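Local structure of mRNA interferase toxin YafQ (Escherichia coli, 4MMG) at residues Lys33-Leu38 against Arg63-Glu68; Thr37-Asn42 against Trp71-Lys76; Gly57-Tyr62 against Arg83-Gly88. The protein cleaves mRNA as the ribosome-dependent endoribonuclease toxin of a type II toxin-antitoxin system, inhibiting translation elongation and inducing bacterial stasis. The protein carries 1 engineered substitution. One frame throughout, in Å; residues are numbered along the deposited sequence.

Contact 1. Residues Lys33-Leu38 against Arg63-Glu68; sequences KYLMTL and RDAHVE
Leu-35 meets Ala-65 and Val-67 because its first torsion (chi1 171°) swings CG opposite the backbone N, carrying the isobutyl end from the helix toward the strand. Val-67 answers with chi1 -173°, which sends CG1 opposite its own N and leaves CG2 as the methyl turned to the leucine. The result is a small example of the helix-on-sheet packing of this RelE-family toxin, in which helix 29-40 lies against one face of a mixed beta sheet.

A single methyl of Leu-35, CD2, does the touching on the helix side. Leu-35 CD2 rests 3.8 Å from Val-67 CG2 and 4.0 Å from Ala-65 CB, so that one carbon spans two positions of the chain. The leucine and valine side chains run at a slant to each other, whereas Ala-65 offers its CB, which points toward the helix. His-66, between these two partners, sets off from the opposite side of the strand.

A classic beta bulge lies here: Val-67 and Glu-68 both face Trp-71, and the chain turns a corner at Val-67. This valine also leans on Lys-31 and Leu-32 of the same helix, and Leu-35 touches Leu-46 of a loop and Leu-73 of strand 71-77. The touching atoms are all apolar; Leu-35 and Ala-65 are buried, Val-67 partly exposed, and 111 Å² is buried between the segments.

On the helix itself, Lys-33 O is gripped twice by Thr-37. Thr-37 N approaches Lys-33 O at 2.9 Å as the ordinary helical bond, and Thr-37 OG1 reaches the same Lys-33 O at 3.0 Å from the other face of the carbonyl plane, OG1 standing 37° out of it.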
loop_
_atom_site.group_PDB
_atom_site.type_symbol
_atom_site.label_atom_id
_atom_site.label_comp_id
_atom_site.label_asym_id
_atom_site.label_seq_id
_atom_site.Cartn_x
_atom_site.Cartn_y
_atom_site.Cartn_z
ATOM N N LYS A 33 -6.436 -2.821 6.238
ATOM C CA LYS A 33 -7.699 -2.994 5.527
ATOM C C LYS A 33 -8.422 -1.656 5.333
ATOM O O LYS A 33 -8.971 -1.400 4.258
ATOM C CB LYS A 33 -8.592 -4.004 6.252
ATOM C CG LYS A 33 -8.041 -5.432 6.176
ATOM C CD LYS A 33 -8.809 -6.391 7.069
ATOM C CE LYS A 33 -8.173 -7.772 7.021
ATOM N NZ LYS A 33 -8.831 -8.743 7.935
ATOM N N TYR A 34 -8.393 -0.797 6.349
ATOM C CA TYR A 34 -9.086 0.484 6.242
ATOM C C TYR A 34 -8.480 1.341 5.133
ATOM O O TYR A 34 -9.195 1.920 4.312
ATOM C CB TYR A 34 -9.091 1.222 7.582
ATOM C CG TYR A 34 -10.024 2.406 7.587
ATOM C CD1 TYR A 34 -11.392 2.218 7.700
ATOM C CD2 TYR A 34 -9.543 3.703 7.448
ATOM C CE1 TYR A 34 -12.265 3.289 7.693
ATOM C CE2 TYR A 34 -10.411 4.791 7.440
ATOM C CZ TYR A 34 -11.774 4.568 7.563
ATOM O OH TYR A 34 -12.670 5.614 7.556
ATOM N N LEU A 35 -7.154 1.392 5.101
ATOM C CA LEU A 35 -6.441 2.123 4.066
ATOM C C LEU A 35 -6.734 1.553 2.683
ATOM O O LEU A 35 -7.017 2.295 1.738
ATOM C CB LEU A 35 -4.944 2.087 4.350
ATOM C CG LEU A 35 -4.021 2.624 3.262
ATOM C CD1 LEU A 35 -4.351 4.061 2.906
ATOM C CD2 LEU A 35 -2.586 2.519 3.759
ATOM N N MET A 36 -6.654 0.229 2.561
ATOM C CA MET A 36 -6.958 -0.416 1.289
ATOM C C MET A 36 -8.369 -0.093 0.808
ATOM O O MET A 36 -8.579 0.143 -0.382
ATOM C CB MET A 36 -6.778 -1.928 1.387
ATOM C CG MET A 36 -5.343 -2.371 1.616
ATOM S SD MET A 36 -5.231 -4.164 1.821
ATOM C CE MET A 36 -5.650 -4.707 0.196
ATOM N N THR A 37 -9.324 -0.073 1.728
ATOM C CA THR A 37 -10.710 0.217 1.362
ATOM C C THR A 37 -10.867 1.647 0.828
ATOM O O THR A 37 -11.599 1.882 -0.141
ATOM C CB THR A 37 -11.666 -0.080 2.518
ATOM O OG1 THR A 37 -11.582 -1.476 2.847
ATOM C CG2 THR A 37 -13.092 0.265 2.139
ATOM N N LEU A 38 -10.168 2.603 1.433
ATOM C CA LEU A 38 -10.217 3.976 0.931
ATOM C C LEU A 38 -9.718 4.050 -0.508
ATOM O O LEU A 38 -10.331 4.693 -1.357
ATOM C CB LEU A 38 -9.390 4.902 1.825
ATOM C CG LEU A 38 -9.911 5.113 3.251
ATOM C CD1 LEU A 38 -8.940 6.001 4.025
ATOM C CD2 LEU A 38 -11.318 5.718 3.262
ATOM N N ARG A 63 3.551 4.657 -5.125
ATOM C CA ARG A 63 3.316 5.574 -4.010
ATOM C C ARG A 63 3.513 4.846 -2.682
ATOM O O ARG A 63 3.482 3.612 -2.636
ATOM C CB ARG A 63 1.905 6.155 -4.056
ATOM C CG ARG A 63 1.560 6.847 -5.364
ATOM C CD ARG A 63 0.199 7.536 -5.304
ATOM N NE ARG A 63 0.195 8.673 -4.380
ATOM C CZ ARG A 63 0.652 9.883 -4.691
ATOM N NH1 ARG A 63 1.150 10.114 -5.903
ATOM N NH2 ARG A 63 0.623 10.860 -3.796
ATOM N N ASP A 64 3.703 5.634 -1.626
ATOM C CA ASP A 64 4.059 5.173 -0.289
ATOM C C ASP A 64 3.061 5.793 0.684
ATOM O O ASP A 64 2.997 7.024 0.803
ATOM C CB ASP A 64 5.478 5.693 0.028
ATOM C CG ASP A 64 5.994 5.302 1.410
ATOM O OD1 ASP A 64 5.247 5.277 2.411
ATOM O OD2 ASP A 64 7.220 5.074 1.509
ATOM N N ALA A 65 2.274 4.961 1.367
ATOM C CA ALA A 65 1.443 5.443 2.476
ATOM C C ALA A 65 1.857 4.743 3.762
ATOM O O ALA A 65 2.159 3.547 3.750
ATOM C CB ALA A 65 -0.036 5.198 2.195
ATOM N N HIS A 66 1.873 5.475 4.872
ATOM C CA HIS A 66 2.235 4.880 6.152
ATOM C C HIS A 66 0.994 4.391 6.883
ATOM O O HIS A 66 0.121 5.193 7.233
ATOM C CB HIS A 66 2.967 5.896 7.033
ATOM C CG HIS A 66 4.441 5.981 6.781
ATOM N ND1 HIS A 66 4.975 6.550 5.642
ATOM C CD2 HIS A 66 5.496 5.591 7.537
ATOM C CE1 HIS A 66 6.294 6.508 5.712
ATOM N NE2 HIS A 66 6.636 5.925 6.846
ATOM N N VAL A 67 0.896 3.080 7.092
ATOM C CA VAL A 67 -0.144 2.534 7.961
ATOM C C VAL A 67 0.201 2.878 9.416
ATOM O O VAL A 67 -0.676 3.212 10.215
ATOM C CB VAL A 67 -0.281 1.004 7.772
ATOM C CG1 VAL A 67 -1.484 0.475 8.565
ATOM C CG2 VAL A 67 -0.402 0.658 6.292
ATOM N N GLU A 68 1.487 2.778 9.737
ATOM C CA GLU A 68 2.045 3.100 11.058
ATOM C C GLU A 68 3.444 3.660 10.794
ATOM O O GLU A 68 3.907 3.622 9.658
ATOM C CB GLU A 68 2.134 1.833 11.912
ATOM C CG GLU A 68 0.793 1.197 12.198
ATOM C CD GLU A 68 0.904 -0.123 12.929
ATOM O OE1 GLU A 68 2.043 -0.604 13.161
ATOM O OE2 GLU A 68 -0.163 -0.679 13.271
#

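Contact 2. Residues Thr37-Asn42 against Trp71-Lys76; sequences TLLINN and WILIYK
Leu-39 stands over the ring of Tyr-75 through two complementary torsions. Tyr-75 takes chi1 68°, placing CG in the crowded position between its backbone N and carbonyl carbon, and this turns the ring toward Leu-39. Leu-39, with chi1 -72°, has CG beside its own N and opposite the carbonyl carbon, and a chi2 not far from anti completes the path that brings its two methyls to the ring.

The branches divide the work. Leu-39 CD1 sits 4.1 Å from the ring centroid of Tyr-75 and only 1° from the ring normal, a CH-pi contact over the ring face. Leu-39 CD2 lies toward the hydroxyl end, 3.6 Å from Tyr-75 CE2. Leu-39 CD1 also meets Leu-73 CD2 at 3.9 Å, the two leucines reaching for each other tip to tip. Leu-73 and Tyr-75, two residues apart on strand 71-77, thus present their side chains to the same helix.

This is the C-terminal turn of helix 29-40, packed on the sheet just before a Schellman motif at Asn-42 ends it. Leu-82 and Phe-84 of strand 81-88 also touch Leu-39.

Across the interface the chemistry is entirely dispersion and CH-pi. The polar end of the buried tyrosine is served elsewhere, by a hydrogen bond between OH and Asp-52 OD1 and a weak one with Arg-63 NE, which implies that the ring can line an apolar core without burying an unpartnered hydroxyl.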
loop_
_atom_site.group_PDB
_atom_site.type_symbol
_atom_site.label_atom_id
_atom_site.label_comp_id
_atom_site.label_asym_id
_atom_site.label_seq_id
_atom_site.Cartn_x
_atom_site.Cartn_y
_atom_site.Cartn_z
ATOM N N THR A 37 -9.324 -0.073 1.728
ATOM C CA THR A 37 -10.710 0.217 1.362
ATOM C C THR A 37 -10.867 1.647 0.828
ATOM O O THR A 37 -11.599 1.882 -0.141
ATOM C CB THR A 37 -11.666 -0.080 2.518
ATOM O OG1 THR A 37 -11.582 -1.476 2.847
ATOM C CG2 THR A 37 -13.092 0.265 2.139
ATOM N N LEU A 38 -10.168 2.603 1.433
ATOM C CA LEU A 38 -10.217 3.976 0.931
ATOM C C LEU A 38 -9.718 4.050 -0.508
ATOM O O LEU A 38 -10.331 4.693 -1.357
ATOM C CB LEU A 38 -9.390 4.902 1.825
ATOM C CG LEU A 38 -9.911 5.113 3.251
ATOM C CD1 LEU A 38 -8.940 6.001 4.025
ATOM C CD2 LEU A 38 -11.318 5.718 3.262
ATOM N N LEU A 39 -8.622 3.354 -0.791
ATOM C CA LEU A 39 -8.075 3.315 -2.141
ATOM C C LEU A 39 -9.024 2.615 -3.124
ATOM O O LEU A 39 -9.297 3.133 -4.206
ATOM C CB LEU A 39 -6.698 2.647 -2.143
ATOM C CG LEU A 39 -5.620 3.522 -1.508
ATOM C CD1 LEU A 39 -4.466 2.679 -1.011
ATOM C CD2 LEU A 39 -5.128 4.541 -2.524
ATOM N N ILE A 40 -9.525 1.446 -2.731
ATOM C CA ILE A 40 -10.435 0.679 -3.583
ATOM C C ILE A 40 -11.687 1.490 -3.912
ATOM O O ILE A 40 -12.152 1.479 -5.055
ATOM C CB ILE A 40 -10.814 -0.646 -2.904
ATOM C CG1 ILE A 40 -9.630 -1.614 -2.965
ATOM C CG2 ILE A 40 -12.059 -1.270 -3.548
ATOM C CD1 ILE A 40 -9.752 -2.791 -2.013
ATOM N N ASN A 41 -12.207 2.215 -2.922
ATOM C CA ASN A 41 -13.426 3.005 -3.102
ATOM C C ASN A 41 -13.200 4.369 -3.753
ATOM O O ASN A 41 -14.161 5.127 -3.956
ATOM C CB ASN A 41 -14.132 3.192 -1.758
ATOM C CG ASN A 41 -14.758 1.916 -1.245
ATOM O OD1 ASN A 41 -14.822 0.914 -1.957
ATOM N ND2 ASN A 41 -15.235 1.948 -0.007
ATOM N N ASN A 42 -11.942 4.688 -4.068
ATOM C CA ASN A 42 -11.595 5.994 -4.641
ATOM C C ASN A 42 -11.988 7.150 -3.720
ATOM O O ASN A 42 -12.386 8.231 -4.178
ATOM C CB ASN A 42 -12.221 6.174 -6.034
ATOM C CG ASN A 42 -11.565 7.284 -6.830
ATOM O OD1 ASN A 42 -10.350 7.461 -6.782
ATOM N ND2 ASN A 42 -12.374 8.040 -7.570
ATOM N N TRP A 71 5.264 0.829 9.238
ATOM C CA TRP A 71 4.489 -0.102 8.427
ATOM C C TRP A 71 3.997 0.664 7.217
ATOM O O TRP A 71 3.147 1.552 7.335
ATOM C CB TRP A 71 3.310 -0.654 9.219
ATOM C CG TRP A 71 2.508 -1.718 8.504
ATOM C CD1 TRP A 71 2.799 -2.315 7.308
ATOM C CD2 TRP A 71 1.291 -2.320 8.966
ATOM N NE1 TRP A 71 1.835 -3.257 7.000
ATOM C CE2 TRP A 71 0.900 -3.276 8.002
ATOM C CE3 TRP A 71 0.495 -2.145 10.103
ATOM C CZ2 TRP A 71 -0.256 -4.043 8.141
ATOM C CZ3 TRP A 71 -0.659 -2.909 10.238
ATOM C CH2 TRP A 71 -1.019 -3.848 9.264
ATOM N N ILE A 72 4.556 0.318 6.061
ATOM C CA ILE A 72 4.344 1.025 4.803
ATOM C C ILE A 72 3.507 0.181 3.863
ATOM O O ILE A 72 3.646 -1.049 3.844
ATOM C CB ILE A 72 5.691 1.235 4.095
ATOM C CG1 ILE A 72 6.693 1.891 5.025
ATOM C CG2 ILE A 72 5.520 2.046 2.801
ATOM C CD1 ILE A 72 6.337 3.260 5.299
ATOM N N LEU A 73 2.659 0.842 3.080
ATOM C CA LEU A 73 2.013 0.238 1.921
ATOM C C LEU A 73 2.572 0.896 0.667
ATOM O O LEU A 73 2.524 2.125 0.542
ATOM C CB LEU A 73 0.504 0.450 1.970
ATOM C CG LEU A 73 -0.224 0.073 0.673
ATOM C CD1 LEU A 73 -0.181 -1.424 0.464
ATOM C CD2 LEU A 73 -1.669 0.570 0.650
ATOM N N ILE A 74 3.116 0.088 -0.245
ATOM C CA ILE A 74 3.524 0.562 -1.562
ATOM C C ILE A 74 2.464 0.100 -2.562
ATOM O O ILE A 74 2.115 -1.091 -2.633
ATOM C CB ILE A 74 4.904 0.024 -1.992
ATOM C CG1 ILE A 74 6.005 0.575 -1.087
ATOM C CG2 ILE A 74 5.187 0.398 -3.439
ATOM C CD1 ILE A 74 7.382 -0.019 -1.376
ATOM N N TYR A 75 1.933 1.049 -3.318
ATOM C CA TYR A 75 0.875 0.759 -4.280
ATOM C C TYR A 75 1.046 1.629 -5.529
ATOM O O TYR A 75 1.763 2.634 -5.509
ATOM C CB TYR A 75 -0.512 0.969 -3.639
ATOM C CG TYR A 75 -0.799 2.420 -3.337
ATOM C CD1 TYR A 75 -0.297 3.024 -2.195
ATOM C CD2 TYR A 75 -1.546 3.190 -4.219
ATOM C CE1 TYR A 75 -0.542 4.364 -1.925
ATOM C CE2 TYR A 75 -1.793 4.516 -3.970
ATOM C CZ TYR A 75 -1.286 5.102 -2.829
ATOM O OH TYR A 75 -1.545 6.432 -2.601
ATOM N N LYS A 76 0.388 1.246 -6.618
ATOM C CA LYS A 76 0.374 2.065 -7.821
ATOM C C LYS A 76 -1.060 2.469 -8.101
ATOM O O LYS A 76 -1.975 1.659 -7.942
ATOM C CB LYS A 76 0.969 1.306 -9.012
ATOM C CG LYS A 76 0.804 2.042 -10.344
ATOM C CD LYS A 76 1.521 1.328 -11.476
ATOM C CE LYS A 76 3.019 1.535 -11.402
ATOM N NZ LYS A 76 3.714 0.791 -12.493
#

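Contact 3. Residues Gly57-Tyr62 against Arg83-Gly88; sequences GSWKGY and RFERTG. With SO4 (sulfate ion), chain E.
Glu-85 OE1 accepts the NE proton of Arg-83 at 2.8 Å on its syn lone pair, a salt bridge along strand 81-88 that orients the carboxylate while the aliphatic part of Glu-85 meets Trp-59 and Tyr-62. A bound sulfate, probably from the crystallisation liquor, joins the pair: Arg-83 NH2 donates to sulfate O2 at 2.8 Å (150° at the hydrogen), and Glu-85 OE2 lies 2.7 Å from the same oxygen.

Chi1 of Glu-85 (-170°), with CG opposite the backbone N, puts Glu-85 CG 3.5 Å from Tyr-62 CE2 and 3.7 Å from Trp-59 CZ3, while the bend at chi2 (68°) turns the carboxylate to Arg-83 and the sulfate. Arg-86 CG follows at 4.0 Å from Trp-59 CH2, the two side chains crossing at about a right angle.

That consecutive residues both reach the loop is the work of a classic beta bulge, in which Glu-85 and Arg-86 together face Ile-74. On the loop side, a type II turn from Trp-59 to Tyr-62 brings the rings together, Trp-59 CE3 lying 3.8 Å above the Tyr-62 plane, toward its rim. The polar ends are anchored elsewhere: Trp-59 NE1 on Leu-93 O, and Arg-86 NE in a salt bridge with Asp-18.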
loop_
_atom_site.group_PDB
_atom_site.type_symbol
_atom_site.label_atom_id
_atom_site.label_comp_id
_atom_site.label_asym_id
_atom_site.label_seq_id
_atom_site.Cartn_x
_atom_site.Cartn_y
_atom_site.Cartn_z
ATOM N N GLY A 57 13.452 6.267 -7.633
ATOM C CA GLY A 57 14.395 5.163 -7.678
ATOM C C GLY A 57 13.742 3.898 -8.198
ATOM O O GLY A 57 12.948 3.951 -9.138
ATOM N N SER A 58 14.049 2.765 -7.569
ATOM C CA SER A 58 13.499 1.481 -7.988
ATOM C C SER A 58 11.973 1.440 -7.889
ATOM O O SER A 58 11.335 0.591 -8.513
ATOM C CB SER A 58 14.091 0.341 -7.158
ATOM O OG SER A 58 15.504 0.257 -7.298
ATOM N N TRP A 59 11.394 2.344 -7.103
ATOM C CA TRP A 59 9.942 2.373 -6.918
ATOM C C TRP A 59 9.258 3.502 -7.681
ATOM O O TRP A 59 8.108 3.851 -7.400
ATOM C CB TRP A 59 9.583 2.445 -5.435
ATOM C CG TRP A 59 9.847 1.179 -4.667
ATOM C CD1 TRP A 59 10.719 1.014 -3.624
ATOM C CD2 TRP A 59 9.222 -0.087 -4.873
ATOM N NE1 TRP A 59 10.671 -0.285 -3.172
ATOM C CE2 TRP A 59 9.762 -0.981 -3.926
ATOM C CE3 TRP A 59 8.255 -0.555 -5.766
ATOM C CZ2 TRP A 59 9.367 -2.317 -3.853
ATOM C CZ3 TRP A 59 7.872 -1.884 -5.696
ATOM C CH2 TRP A 59 8.421 -2.745 -4.746
ATOM N N LYS A 60 9.954 4.067 -8.660
ATOM C CA LYS A 60 9.366 5.096 -9.513
ATOM C C LYS A 60 8.048 4.606 -10.118
ATOM O O LYS A 60 7.955 3.461 -10.558
ATOM C CB LYS A 60 10.356 5.473 -10.622
ATOM C CG LYS A 60 9.881 6.588 -11.542
ATOM C CD LYS A 60 10.944 6.883 -12.599
ATOM C CE LYS A 60 10.380 7.653 -13.783
ATOM N NZ LYS A 60 10.112 9.083 -13.467
ATOM N N GLY A 61 7.027 5.461 -10.092
ATOM C CA GLY A 61 5.711 5.098 -10.594
ATOM C C GLY A 61 4.758 4.616 -9.511
ATOM O O GLY A 61 3.548 4.527 -9.741
ATOM N N TYR A 62 5.305 4.295 -8.340
ATOM C CA TYR A 62 4.514 3.834 -7.196
ATOM C C TYR A 62 4.373 4.931 -6.140
ATOM O O TYR A 62 5.006 5.993 -6.243
ATOM C CB TYR A 62 5.164 2.595 -6.569
ATOM C CG TYR A 62 5.135 1.352 -7.437
ATOM C CD1 TYR A 62 6.118 1.120 -8.388
ATOM C CD2 TYR A 62 4.126 0.409 -7.293
ATOM C CE1 TYR A 62 6.099 -0.025 -9.170
ATOM C CE2 TYR A 62 4.091 -0.733 -8.070
ATOM C CZ TYR A 62 5.080 -0.944 -9.010
ATOM O OH TYR A 62 5.047 -2.088 -9.779
ATOM N N ARG A 83 -3.011 -0.999 -7.914
ATOM C CA ARG A 83 -2.250 -2.218 -7.664
ATOM C C ARG A 83 -1.568 -2.167 -6.298
ATOM O O ARG A 83 -0.730 -1.300 -6.035
ATOM C CB ARG A 83 -1.212 -2.442 -8.766
ATOM C CG ARG A 83 -0.324 -3.657 -8.559
ATOM C CD ARG A 83 0.558 -3.872 -9.787
ATOM N NE ARG A 83 1.379 -5.071 -9.680
ATOM C CZ ARG A 83 1.024 -6.266 -10.152
ATOM N NH1 ARG A 83 -0.145 -6.426 -10.764
ATOM N NH2 ARG A 83 1.840 -7.305 -10.009
ATOM N N PHE A 84 -1.954 -3.088 -5.423
ATOM C CA PHE A 84 -1.285 -3.242 -4.138
ATOM C C PHE A 84 0.002 -4.031 -4.349
ATOM O O PHE A 84 -0.032 -5.189 -4.767
ATOM C CB PHE A 84 -2.228 -3.918 -3.146
ATOM C CG PHE A 84 -3.445 -3.095 -2.844
ATOM C CD1 PHE A 84 -3.352 -1.980 -2.031
ATOM C CD2 PHE A 84 -4.670 -3.417 -3.398
ATOM C CE1 PHE A 84 -4.464 -1.207 -1.756
ATOM C CE2 PHE A 84 -5.792 -2.653 -3.136
ATOM C CZ PHE A 84 -5.690 -1.542 -2.306
ATOM N N GLU A 85 1.141 -3.401 -4.073
ATOM C CA GLU A 85 2.433 -3.947 -4.489
ATOM C C GLU A 85 3.239 -4.631 -3.390
ATOM O O GLU A 85 3.675 -5.772 -3.561
ATOM C CB GLU A 85 3.266 -2.861 -5.171
ATOM C CG GLU A 85 4.516 -3.375 -5.841
ATOM C CD GLU A 85 4.230 -4.257 -7.047
ATOM O OE1 GLU A 85 3.111 -4.208 -7.600
ATOM O OE2 GLU A 85 5.149 -5.014 -7.450
ATOM N N ARG A 86 3.475 -3.925 -2.286
ATOM C CA ARG A 86 4.173 -4.491 -1.132
ATOM C C ARG A 86 3.653 -3.863 0.145
ATOM O O ARG A 86 3.112 -2.752 0.127
ATOM C CB ARG A 86 5.688 -4.244 -1.207
ATOM C CG ARG A 86 6.421 -5.084 -2.245
ATOM C CD ARG A 86 7.792 -5.512 -1.751
ATOM N NE ARG A 86 7.706 -6.396 -0.590
ATOM C CZ ARG A 86 8.754 -6.796 0.123
ATOM N NH1 ARG A 86 9.972 -6.379 -0.193
ATOM N NH2 ARG A 86 8.580 -7.591 1.166
ATOM N N THR A 87 3.822 -4.571 1.253
ATOM C CA THR A 87 3.609 -3.968 2.562
ATOM C C THR A 87 4.579 -4.552 3.585
ATOM O O THR A 87 4.911 -5.738 3.531
ATOM C CB THR A 87 2.131 -4.076 3.025
ATOM O OG1 THR A 87 1.936 -3.263 4.185
ATOM C CG2 THR A 87 1.753 -5.511 3.355
ATOM N N GLY A 88 5.059 -3.712 4.496
ATOM C CA GLY A 88 5.995 -4.158 5.508
ATOM C C GLY A 88 6.761 -2.993 6.094
ATOM O O GLY A 88 6.331 -1.845 6.002
HETATM S S SO4 E . 5.396 -7.610 -9.996
HETATM O O1 SO4 E . 6.735 -7.340 -9.476
HETATM O O2 SO4 E . 4.465 -6.577 -9.536
HETATM O O3 SO4 E . 4.969 -8.928 -9.528
HETATM O O4 SO4 E . 5.432 -7.600 -11.454
#

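In the fold
Contacts 1 and 2 start from successive turns of helix 29-40 and land on neighbouring antiparallel strands, 63-66 and 71-77, with centres about 5 Å apart. Contact 3 lies about 13 and 11 Å from their centres, on the other face of the sheet, where loop 57-62 folds over strand 81-88, the neighbour of 71-77. Along the chain the segments of contact 3 alternate with those of the other two. Phe-84, on the strand of contact 3, points the other way, onto Met-36 of the helix. The helix thus packs on one side of the sheet, and the other carries the loop whose Trp-59 side chain lies about 9 Å from that of engineered Gln-90, the inferred proton-donor position.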